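Local coordinates for protein dTDP-4-amino-4,6-dideoxyglucose formyltransferase (Shewanella sp. FDAARGOS_354, PDB 6V2T) that probably transfers a formyl group from a folate cofactor to the amino group of dTDP-4-amino-4,6-dideoxyglucose, a nucleotide-linked sugar connected with lipopolysaccharide O-antigen, at residues N111-N116 with V194-Q199; M23-I28 with H91-V96; G142-L147 with G155-Q160. All blocks are in the same frame, centred on the assembly; numbering follows the deposited sequence.

Contact 1: residues N111-N116 with V194-Q199. With FOL (folic acid), chain H.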
loop_
_atom_site.group_PDB
_atom_site.type_symbol
_atom_site.label_atom_id
_atom_site.label_comp_id
_atom_site.label_asym_id
_atom_site.label_seq_id
_atom_site.Cartn_x
_atom_site.Cartn_y
_atom_site.Cartn_z
ATOM N N ASN B 111 -8.673 -7.757 -44.375
ATOM C CA ASN B 111 -8.674 -9.010 -45.178
ATOM C C ASN B 111 -9.091 -10.243 -44.375
ATOM O O ASN B 111 -9.236 -11.287 -45.023
ATOM C CB ASN B 111 -7.299 -9.280 -45.811
ATOM C CG ASN B 111 -7.012 -8.284 -46.917
ATOM O OD1 ASN B 111 -7.770 -8.191 -47.875
ATOM N ND2 ASN B 111 -5.989 -7.467 -46.737
ATOM N N VAL B 112 -9.160 -10.164 -43.050
ATOM C CA VAL B 112 -9.521 -11.310 -42.169
ATOM C C VAL B 112 -10.464 -10.793 -41.088
ATOM O O VAL B 112 -10.228 -9.687 -40.578
ATOM C CB VAL B 112 -8.282 -11.985 -41.548
ATOM C CG1 VAL B 112 -8.664 -13.282 -40.855
ATOM C CG2 VAL B 112 -7.218 -12.238 -42.581
ATOM N N ARG B 113 -11.510 -11.540 -40.762
ATOM C CA ARG B 113 -12.373 -11.206 -39.601
ATOM C C ARG B 113 -11.468 -11.180 -38.348
ATOM O O ARG B 113 -10.934 -12.242 -37.956
ATOM C CB ARG B 113 -13.550 -12.182 -39.492
ATOM C CG ARG B 113 -14.633 -11.722 -38.516
ATOM C CD ARG B 113 -15.930 -12.469 -38.757
ATOM N NE ARG B 113 -15.736 -13.910 -38.573
ATOM C CZ ARG B 113 -16.109 -14.593 -37.486
ATOM N NH1 ARG B 113 -15.867 -15.893 -37.404
ATOM N NH2 ARG B 113 -16.748 -14.002 -36.499
ATOM N N CYS B 114 -11.225 -9.995 -37.771
ATOM C CA CYS B 114 -10.409 -9.837 -36.537
ATOM C C CYS B 114 -11.298 -9.306 -35.411
ATOM O O CYS B 114 -12.037 -8.340 -35.648
ATOM C CB CYS B 114 -9.215 -8.932 -36.793
ATOM S SG CYS B 114 -8.043 -9.620 -37.993
ATOM N N ILE B 115 -11.236 -9.932 -34.231
ATOM C CA ILE B 115 -12.048 -9.566 -33.041
ATOM C C ILE B 115 -11.123 -9.351 -31.845
ATOM O O ILE B 115 -10.278 -10.228 -31.564
ATOM C CB ILE B 115 -13.123 -10.640 -32.774
ATOM C CG1 ILE B 115 -14.106 -10.718 -33.941
ATOM C CG2 ILE B 115 -13.806 -10.367 -31.448
ATOM C CD1 ILE B 115 -15.223 -11.777 -33.825
ATOM N N ASN B 116 -11.322 -8.241 -31.133
ATOM C CA ASN B 116 -10.495 -7.819 -29.977
ATOM C C ASN B 116 -11.296 -8.012 -28.697
ATOM O O ASN B 116 -12.536 -7.702 -28.650
ATOM C CB ASN B 116 -9.980 -6.382 -30.117
ATOM C CG ASN B 116 -9.066 -5.929 -28.988
ATOM O OD1 ASN B 116 -9.304 -4.900 -28.363
ATOM N ND2 ASN B 116 -8.005 -6.654 -28.712
ATOM N N VAL B 194 -16.972 -16.968 -32.569
ATOM C CA VAL B 194 -16.425 -17.874 -33.601
ATOM C C VAL B 194 -17.437 -18.035 -34.744
ATOM O O VAL B 194 -16.971 -17.987 -35.883
ATOM C CB VAL B 194 -16.023 -19.235 -33.001
ATOM C CG1 VAL B 194 -15.606 -20.190 -34.094
ATOM C CG2 VAL B 194 -14.936 -19.093 -31.946
ATOM N N PHE B 195 -18.742 -18.209 -34.460
ATOM C CA PHE B 195 -19.777 -18.616 -35.463
ATOM C C PHE B 195 -20.604 -17.404 -35.926
ATOM O O PHE B 195 -21.632 -17.605 -36.590
ATOM C CB PHE B 195 -20.679 -19.724 -34.892
ATOM C CG PHE B 195 -19.926 -20.986 -34.565
ATOM C CD1 PHE B 195 -19.023 -21.521 -35.465
ATOM C CD2 PHE B 195 -20.081 -21.607 -33.330
ATOM C CE1 PHE B 195 -18.303 -22.669 -35.162
ATOM C CE2 PHE B 195 -19.338 -22.732 -33.015
ATOM C CZ PHE B 195 -18.466 -23.274 -33.931
ATOM N N ALA B 196 -20.153 -16.190 -35.581
ATOM C CA ALA B 196 -20.749 -14.889 -35.958
ATOM C C ALA B 196 -22.220 -14.830 -35.559
ATOM O O ALA B 196 -23.039 -14.207 -36.276
ATOM C CB ALA B 196 -20.567 -14.626 -37.422
ATOM N N ASN B 197 -22.542 -15.411 -34.411
ATOM C CA ASN B 197 -23.880 -15.273 -33.810
ATOM C C ASN B 197 -23.879 -13.988 -32.985
ATOM O O ASN B 197 -23.808 -14.074 -31.745
ATOM C CB ASN B 197 -24.237 -16.512 -32.999
ATOM C CG ASN B 197 -25.659 -16.454 -32.521
ATOM O OD1 ASN B 197 -26.464 -15.703 -33.067
ATOM N ND2 ASN B 197 -25.942 -17.199 -31.461
ATOM N N TYR B 198 -23.922 -12.834 -33.659
ATOM C CA TYR B 198 -23.840 -11.501 -33.023
ATOM C C TYR B 198 -24.371 -10.441 -33.986
ATOM O O TYR B 198 -24.568 -10.748 -35.177
ATOM C CB TYR B 198 -22.406 -11.202 -32.564
ATOM C CG TYR B 198 -21.318 -11.287 -33.603
ATOM C CD1 TYR B 198 -21.272 -10.405 -34.679
ATOM C CD2 TYR B 198 -20.266 -12.187 -33.473
ATOM C CE1 TYR B 198 -20.259 -10.472 -35.618
ATOM C CE2 TYR B 198 -19.244 -12.257 -34.405
ATOM C CZ TYR B 198 -19.239 -11.397 -35.490
ATOM O OH TYR B 198 -18.215 -11.457 -36.401
ATOM N N GLN B 199 -24.639 -9.260 -33.432
ATOM C CA GLN B 199 -25.015 -8.040 -34.169
ATOM C C GLN B 199 -23.896 -7.012 -33.959
ATOM O O GLN B 199 -23.242 -7.054 -32.902
ATOM C CB GLN B 199 -26.401 -7.563 -33.744
ATOM C CG GLN B 199 -27.532 -8.476 -34.193
ATOM C CD GLN B 199 -28.851 -8.015 -33.631
ATOM O OE1 GLN B 199 -28.940 -7.700 -32.455
ATOM N NE2 GLN B 199 -29.881 -7.955 -34.465
HETATM N N1 FOL H . -5.162 -3.481 -33.716
HETATM C C2 FOL H . -6.034 -2.756 -34.435
HETATM N NA2 FOL H . -5.744 -2.435 -35.692
HETATM N N3 FOL H . -7.240 -2.379 -33.913
HETATM C C4 FOL H . -7.542 -2.674 -32.639
HETATM O O4 FOL H . -8.673 -2.283 -32.247
HETATM C C4A FOL H . -6.651 -3.424 -31.878
HETATM N N5 FOL H . -6.870 -3.731 -30.599
HETATM C C6 FOL H . -5.809 -4.169 -29.684
HETATM C C7 FOL H . -4.845 -5.059 -30.490
HETATM N N8 FOL H . -4.528 -4.525 -31.787
HETATM C C8A FOL H . -5.442 -3.814 -32.465
HETATM C C9 FOL H . -5.227 -2.995 -28.812
HETATM N N10 FOL H . -3.804 -3.155 -28.506
HETATM C C11 FOL H . -0.828 -0.179 -28.484
HETATM C C12 FOL H . -0.529 -1.522 -28.243
HETATM C C13 FOL H . -1.538 -2.491 -28.240
HETATM C C14 FOL H . -2.853 -2.163 -28.500
HETATM C C15 FOL H . -3.143 -0.830 -28.768
HETATM C C16 FOL H . -2.148 0.150 -28.760
HETATM C C FOL H . 0.264 0.864 -28.515
HETATM O O FOL H . 1.389 0.454 -28.701
HETATM N N FOL H . 0.039 2.178 -28.436
#
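R113 starts out with CG trans to the main-chain N (chi1 -167°) and kinks at chi3, while Y198 holds its ring between backbone N and carbonyl carbon (chi1 56°); these torsions bring a guanidinium and a phenol past each other from opposite directions. They join strand 113-118, an interior strand of the mixed Rossmann-like sheet of the formyl transferase domain, to the loop after helix 171-194. NH2 of R113 donates to Y198 OH at 2.9 Å, and NH1 of R113 donates to V194 O at 2.8 Å, approaching from above the carbonyl plane. Both acceptors lie near the guanidinium plane, at its edge, which fixes the rotation of the group. NH2 also bonds to L193 O, so the cation meets two carbonyls at the C-terminal end of the helix, where it would probably be favoured electrostatically. A196 CB sits over one guanidinium face, 4.0 Å from NH2 of R113. Deeper in, I115 CD1 reaches Y198 CE2 at 4.1 Å, and I115 also packs on L94 and I145 of the flanking strands. The next residue, N116, belongs to the folate pocket: its ND2 lies 3.5 Å from C6 of the folic acid.

Contact 2: residues M23-I28 with H91-V96; sequences MMHVLI and HYELVV
L27 lays its CB over the centre of the Y92 ring, 3.5 Å from the ring centroid and only 11° off the normal, a CH-pi contact in the tight half of this parallel strand pair. Strands 24-30 and 94-98 are neighbours at the point where the strand order of the Rossmann-like sheet changes direction. Here the backbones are joined by straight bonds, L27 N to L94 O at 2.9 Å and V96 N to L27 O at 2.8 Å. V26, I28, L94 and V96 pack on one face of the sheet; L27 and V95 turn to the other, against I88 of helix 82-91. The phenol of Y92 is anchored through OH to D56 on strand 53-60. Toward the start of the pair regular pairing gives way to a more open, polar margin. H25 O receives E93 N, while L94 N, although buried, has no partner in the model. E93, itself exposed, bends at chi2 (68°) to bring its carboxylate back to the first strand, and OE1 accepts H25 N at 2.9 Å in a nearly linear bond (169°), with a weak second bond from H25 ND1. The imidazole of H25 meets the H91 ring obliquely, and a water at the edge of the H25 ring, in its plane, donates to H91 O. The extended chain of M24 also slides past E93, in the opposite direction, its CG 3.7 Å from E93 CB. That chain ends with the methyl CE of M24 resting 3.9 Å from CB of L94.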
loop_
_atom_site.group_PDB
_atom_site.type_symbol
_atom_site.label_atom_id
_atom_site.label_comp_id
_atom_site.label_asym_id
_atom_site.label_seq_id
_atom_site.Cartn_x
_atom_site.Cartn_y
_atom_site.Cartn_z
ATOM N N MET B 23 -12.596 -27.786 -41.965
ATOM C CA MET B 23 -12.042 -27.347 -40.664
ATOM C C MET B 23 -11.918 -25.814 -40.667
ATOM O O MET B 23 -11.275 -25.247 -41.582
ATOM C CB MET B 23 -10.682 -28.022 -40.423
ATOM C CG MET B 23 -10.041 -27.746 -39.056
ATOM S SD MET B 23 -11.069 -28.132 -37.626
ATOM C CE MET B 23 -11.445 -29.868 -37.892
ATOM N N MET B 24 -12.527 -25.174 -39.681
ATOM C CA MET B 24 -12.253 -23.748 -39.362
ATOM C C MET B 24 -11.042 -23.650 -38.427
ATOM O O MET B 24 -11.053 -24.325 -37.391
ATOM C CB MET B 24 -13.452 -23.106 -38.684
ATOM C CG MET B 24 -13.329 -21.571 -38.657
ATOM S SD MET B 24 -14.493 -21.011 -37.494
ATOM C CE MET B 24 -14.359 -19.242 -37.778
ATOM N N HIS B 25 -10.055 -22.843 -38.815
ATOM C CA HIS B 25 -8.851 -22.458 -38.038
ATOM C C HIS B 25 -9.060 -21.070 -37.426
ATOM O O HIS B 25 -9.308 -20.115 -38.191
ATOM C CB HIS B 25 -7.631 -22.494 -38.960
ATOM C CG HIS B 25 -7.582 -23.762 -39.749
ATOM N ND1 HIS B 25 -7.938 -23.821 -41.081
ATOM C CD2 HIS B 25 -7.295 -25.028 -39.373
ATOM C CE1 HIS B 25 -7.831 -25.066 -41.505
ATOM N NE2 HIS B 25 -7.444 -25.825 -40.474
ATOM N N VAL B 26 -8.990 -20.978 -36.100
ATOM C CA VAL B 26 -9.077 -19.703 -35.330
ATOM C C VAL B 26 -7.712 -19.437 -34.708
ATOM O O VAL B 26 -7.189 -20.362 -34.012
ATOM C CB VAL B 26 -10.179 -19.760 -34.262
ATOM C CG1 VAL B 26 -10.135 -18.546 -33.345
ATOM C CG2 VAL B 26 -11.555 -19.957 -34.878
ATOM N N LEU B 27 -7.134 -18.257 -34.972
ATOM C CA LEU B 27 -5.854 -17.825 -34.369
ATOM C C LEU B 27 -6.131 -16.914 -33.163
ATOM O O LEU B 27 -6.768 -15.835 -33.305
ATOM C CB LEU B 27 -4.955 -17.144 -35.401
ATOM C CG LEU B 27 -3.691 -16.511 -34.812
ATOM C CD1 LEU B 27 -2.738 -17.598 -34.316
ATOM C CD2 LEU B 27 -3.001 -15.618 -35.831
ATOM N N ILE B 28 -5.623 -17.306 -31.995
ATOM C CA ILE B 28 -5.721 -16.476 -30.771
ATOM C C ILE B 28 -4.342 -15.871 -30.526
ATOM O O ILE B 28 -3.356 -16.629 -30.375
ATOM C CB ILE B 28 -6.340 -17.300 -29.632
ATOM C CG1 ILE B 28 -7.764 -17.714 -30.026
ATOM C CG2 ILE B 28 -6.328 -16.529 -28.322
ATOM C CD1 ILE B 28 -8.316 -18.808 -29.185
ATOM N N HIS B 91 -4.160 -18.894 -43.824
ATOM C CA HIS B 91 -4.464 -20.109 -43.028
ATOM C C HIS B 91 -5.701 -19.955 -42.134
ATOM O O HIS B 91 -6.312 -20.983 -41.795
ATOM C CB HIS B 91 -3.230 -20.476 -42.187
ATOM C CG HIS B 91 -3.241 -21.885 -41.693
ATOM N ND1 HIS B 91 -2.725 -22.934 -42.438
ATOM C CD2 HIS B 91 -3.716 -22.426 -40.542
ATOM C CE1 HIS B 91 -2.878 -24.059 -41.760
ATOM N NE2 HIS B 91 -3.487 -23.771 -40.593
ATOM N N TYR B 92 -6.041 -18.748 -41.679
ATOM C CA TYR B 92 -7.060 -18.587 -40.617
ATOM C C TYR B 92 -8.353 -17.967 -41.159
ATOM O O TYR B 92 -8.340 -17.051 -41.969
ATOM C CB TYR B 92 -6.468 -17.795 -39.451
ATOM C CG TYR B 92 -5.394 -18.555 -38.724
ATOM C CD1 TYR B 92 -5.724 -19.526 -37.796
ATOM C CD2 TYR B 92 -4.053 -18.316 -38.981
ATOM C CE1 TYR B 92 -4.741 -20.235 -37.121
ATOM C CE2 TYR B 92 -3.054 -19.015 -38.311
ATOM C CZ TYR B 92 -3.405 -19.984 -37.389
ATOM O OH TYR B 92 -2.441 -20.683 -36.730
ATOM N N GLU B 93 -9.473 -18.443 -40.647
ATOM C CA GLU B 93 -10.803 -17.855 -40.966
ATOM C C GLU B 93 -11.114 -16.705 -39.996
ATOM O O GLU B 93 -11.981 -15.846 -40.325
ATOM C CB GLU B 93 -11.872 -18.941 -40.892
ATOM C CG GLU B 93 -11.872 -19.843 -42.106
ATOM C CD GLU B 93 -10.649 -20.737 -42.266
ATOM O OE1 GLU B 93 -10.253 -21.422 -41.284
ATOM O OE2 GLU B 93 -10.105 -20.742 -43.361
ATOM N N LEU B 94 -10.520 -16.731 -38.810
ATOM C CA LEU B 94 -10.797 -15.743 -37.731
ATOM C C LEU B 94 -9.540 -15.503 -36.903
ATOM O O LEU B 94 -8.911 -16.485 -36.519
ATOM C CB LEU B 94 -11.916 -16.283 -36.845
ATOM C CG LEU B 94 -12.183 -15.478 -35.573
ATOM C CD1 LEU B 94 -12.702 -14.072 -35.930
ATOM C CD2 LEU B 94 -13.172 -16.194 -34.661
ATOM N N VAL B 95 -9.261 -14.248 -36.551
ATOM C CA VAL B 95 -8.213 -13.898 -35.556
ATOM C C VAL B 95 -8.887 -13.207 -34.376
ATOM O O VAL B 95 -9.678 -12.272 -34.626
ATOM C CB VAL B 95 -7.094 -13.029 -36.152
ATOM C CG1 VAL B 95 -6.002 -12.764 -35.123
ATOM C CG2 VAL B 95 -6.513 -13.656 -37.394
ATOM N N VAL B 96 -8.556 -13.651 -33.159
ATOM C CA VAL B 96 -9.000 -13.040 -31.875
ATOM C C VAL B 96 -7.777 -12.469 -31.149
ATOM O O VAL B 96 -6.849 -13.218 -30.793
ATOM C CB VAL B 96 -9.798 -14.013 -30.992
ATOM C CG1 VAL B 96 -10.180 -13.351 -29.684
ATOM C CG2 VAL B 96 -11.032 -14.544 -31.704
HETATM O O HOH W 1 -8.211 -22.405 -43.149
#

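Contact 3: residues G142-L147 with G155-Q160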
loop_
_atom_site.group_PDB
_atom_site.type_symbol
_atom_site.label_atom_id
_atom_site.label_comp_id
_atom_site.label_asym_id
_atom_site.label_seq_id
_atom_site.Cartn_x
_atom_site.Cartn_y
_atom_site.Cartn_z
ATOM N N GLY B 142 -15.311 -1.464 -18.236
ATOM C CA GLY B 142 -15.822 -2.831 -18.314
ATOM C C GLY B 142 -15.018 -3.575 -19.350
ATOM O O GLY B 142 -13.847 -3.242 -19.513
ATOM N N CYS B 143 -15.651 -4.516 -20.046
ATOM C CA CYS B 143 -15.048 -5.313 -21.128
ATOM C C CYS B 143 -15.863 -5.045 -22.393
ATOM O O CYS B 143 -17.129 -5.018 -22.314
ATOM C CB CYS B 143 -15.052 -6.803 -20.810
ATOM S SG CYS B 143 -14.394 -7.805 -22.176
ATOM N N THR B 144 -15.163 -4.891 -23.510
ATOM C CA THR B 144 -15.747 -4.751 -24.871
ATOM C C THR B 144 -15.134 -5.823 -25.783
ATOM O O THR B 144 -13.857 -5.924 -25.902
ATOM C CB THR B 144 -15.541 -3.344 -25.438
ATOM O OG1 THR B 144 -16.009 -2.330 -24.547
ATOM C CG2 THR B 144 -16.240 -3.196 -26.776
ATOM N N ILE B 145 -15.988 -6.618 -26.416
ATOM C CA ILE B 145 -15.591 -7.509 -27.542
ATOM C C ILE B 145 -16.065 -6.836 -28.828
ATOM O O ILE B 145 -17.297 -6.593 -28.956
ATOM C CB ILE B 145 -16.171 -8.919 -27.367
ATOM C CG1 ILE B 145 -15.779 -9.484 -26.002
ATOM C CG2 ILE B 145 -15.688 -9.807 -28.498
ATOM C CD1 ILE B 145 -16.248 -10.909 -25.785
ATOM N N HIS B 146 -15.124 -6.474 -29.698
ATOM C CA HIS B 146 -15.423 -5.630 -30.888
ATOM C C HIS B 146 -14.665 -6.132 -32.105
ATOM O O HIS B 146 -13.601 -6.790 -31.953
ATOM C CB HIS B 146 -15.142 -4.157 -30.541
ATOM C CG HIS B 146 -13.695 -3.866 -30.316
ATOM N ND1 HIS B 146 -12.860 -3.482 -31.344
ATOM C CD2 HIS B 146 -12.930 -3.880 -29.212
ATOM C CE1 HIS B 146 -11.643 -3.289 -30.867
ATOM N NE2 HIS B 146 -11.653 -3.522 -29.581
ATOM N N LEU B 147 -15.231 -5.900 -33.282
ATOM C CA LEU B 147 -14.518 -6.086 -34.565
ATOM C C LEU B 147 -13.358 -5.082 -34.584
ATOM O O LEU B 147 -13.537 -3.970 -34.086
ATOM C CB LEU B 147 -15.496 -5.848 -35.725
ATOM C CG LEU B 147 -16.516 -6.963 -35.966
ATOM C CD1 LEU B 147 -17.566 -6.536 -36.987
ATOM C CD2 LEU B 147 -15.828 -8.230 -36.426
ATOM N N GLY B 155 -13.592 -0.483 -33.617
ATOM C CA GLY B 155 -14.528 -1.227 -34.480
ATOM C C GLY B 155 -15.848 -1.582 -33.794
ATOM O O GLY B 155 -15.964 -1.349 -32.579
ATOM N N ALA B 156 -16.802 -2.149 -34.539
ATOM C CA ALA B 156 -18.204 -2.370 -34.102
ATOM C C ALA B 156 -18.210 -3.255 -32.848
ATOM O O ALA B 156 -17.521 -4.279 -32.837
ATOM C CB ALA B 156 -19.036 -2.983 -35.191
ATOM N N ILE B 157 -18.940 -2.823 -31.832
ATOM C CA ILE B 157 -19.149 -3.566 -30.560
ATOM C C ILE B 157 -20.019 -4.780 -30.869
ATOM O O ILE B 157 -21.098 -4.609 -31.487
ATOM C CB ILE B 157 -19.758 -2.643 -29.490
ATOM C CG1 ILE B 157 -18.827 -1.454 -29.232
ATOM C CG2 ILE B 157 -20.044 -3.421 -28.221
ATOM C CD1 ILE B 157 -19.417 -0.430 -28.337
ATOM N N LEU B 158 -19.533 -5.964 -30.482
ATOM C CA LEU B 158 -20.291 -7.239 -30.557
ATOM C C LEU B 158 -20.981 -7.520 -29.211
ATOM O O LEU B 158 -22.221 -7.790 -29.184
ATOM C CB LEU B 158 -19.294 -8.335 -30.960
ATOM C CG LEU B 158 -18.534 -8.067 -32.254
ATOM C CD1 LEU B 158 -17.757 -9.282 -32.731
ATOM C CD2 LEU B 158 -19.502 -7.626 -33.354
ATOM N N PHE B 159 -20.221 -7.504 -28.124
ATOM C CA PHE B 159 -20.729 -7.713 -26.750
ATOM C C PHE B 159 -19.975 -6.770 -25.836
ATOM O O PHE B 159 -18.773 -6.573 -26.099
ATOM C CB PHE B 159 -20.481 -9.150 -26.293
ATOM C CG PHE B 159 -21.125 -10.164 -27.193
ATOM C CD1 PHE B 159 -22.475 -10.470 -27.079
ATOM C CD2 PHE B 159 -20.387 -10.789 -28.170
ATOM C CE1 PHE B 159 -23.059 -11.404 -27.925
ATOM C CE2 PHE B 159 -20.980 -11.706 -29.028
ATOM C CZ PHE B 159 -22.309 -12.027 -28.887
ATOM N N GLN B 160 -20.618 -6.206 -24.822
ATOM C CA GLN B 160 -19.862 -5.453 -23.795
ATOM C C GLN B 160 -20.640 -5.455 -22.481
ATOM O O GLN B 160 -21.892 -5.559 -22.512
ATOM C CB GLN B 160 -19.497 -4.053 -24.299
ATOM C CG GLN B 160 -20.626 -3.055 -24.308
ATOM C CD GLN B 160 -20.193 -1.664 -24.739
ATOM O OE1 GLN B 160 -21.039 -0.801 -24.911
ATOM N NE2 GLN B 160 -18.892 -1.412 -24.903
#
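I145 O takes two backbone N-H groups at once, L158 N at 2.8 Å and F159 N at 3.2 Å, the signature of a classic beta bulge in the hairpin of strands 141-147 and 157-163. L158 N lies in the carbonyl plane, F159 N somewhat tilted from it. Beside the bulge, I145 N donates to F159 O, and beyond it L147 N donates to A156 O at 2.8 Å. The side chains follow: L147 and L158 cross at about a right angle, with L147 CG 4.0 Å from L158 CD2. At the far end Q160 and T144 run alongside each other, and Q160 NE2 donates to T144 OG1 at 3.0 Å, the hydroxyl lying in the amide plane. A second shell secures this pair: T144 OG1 also bonds to G120 O and N122 N, and Q160 NE2 to N122 O. F159 stacks on H189 of helix 171-194. H146, on the same face as T144, touches the bound folic acid. Its chi1 of 67° turns the ring so that NE2 meets OD1 of N116 on the neighbouring strand, while ND1 of H146 donates to L147 O at 2.9 Å from above the carbonyl plane.

From the N terminus, strand 24-30 comes first, and contact 2 closes a loop of 62 residues when strand 94-98 aligns beside it. That loop is complete before contact 1 opens at strand 113-118, so the two follow in series, yet they touch: V95 exchanges backbone bonds with R113 and I115, as expected of adjacent strands. Contact 3, a short hairpin closed over seven residues, is nested inside the long loop that contact 1 closes after helix 171-194. It adds the antiparallel side of the sheet, with N116 N donating to H146 O. Contacts 2 and 3 do not touch; strand 113-118, which carries the 111-116 segment, lies between them and bridges the parallel and antiparallel parts.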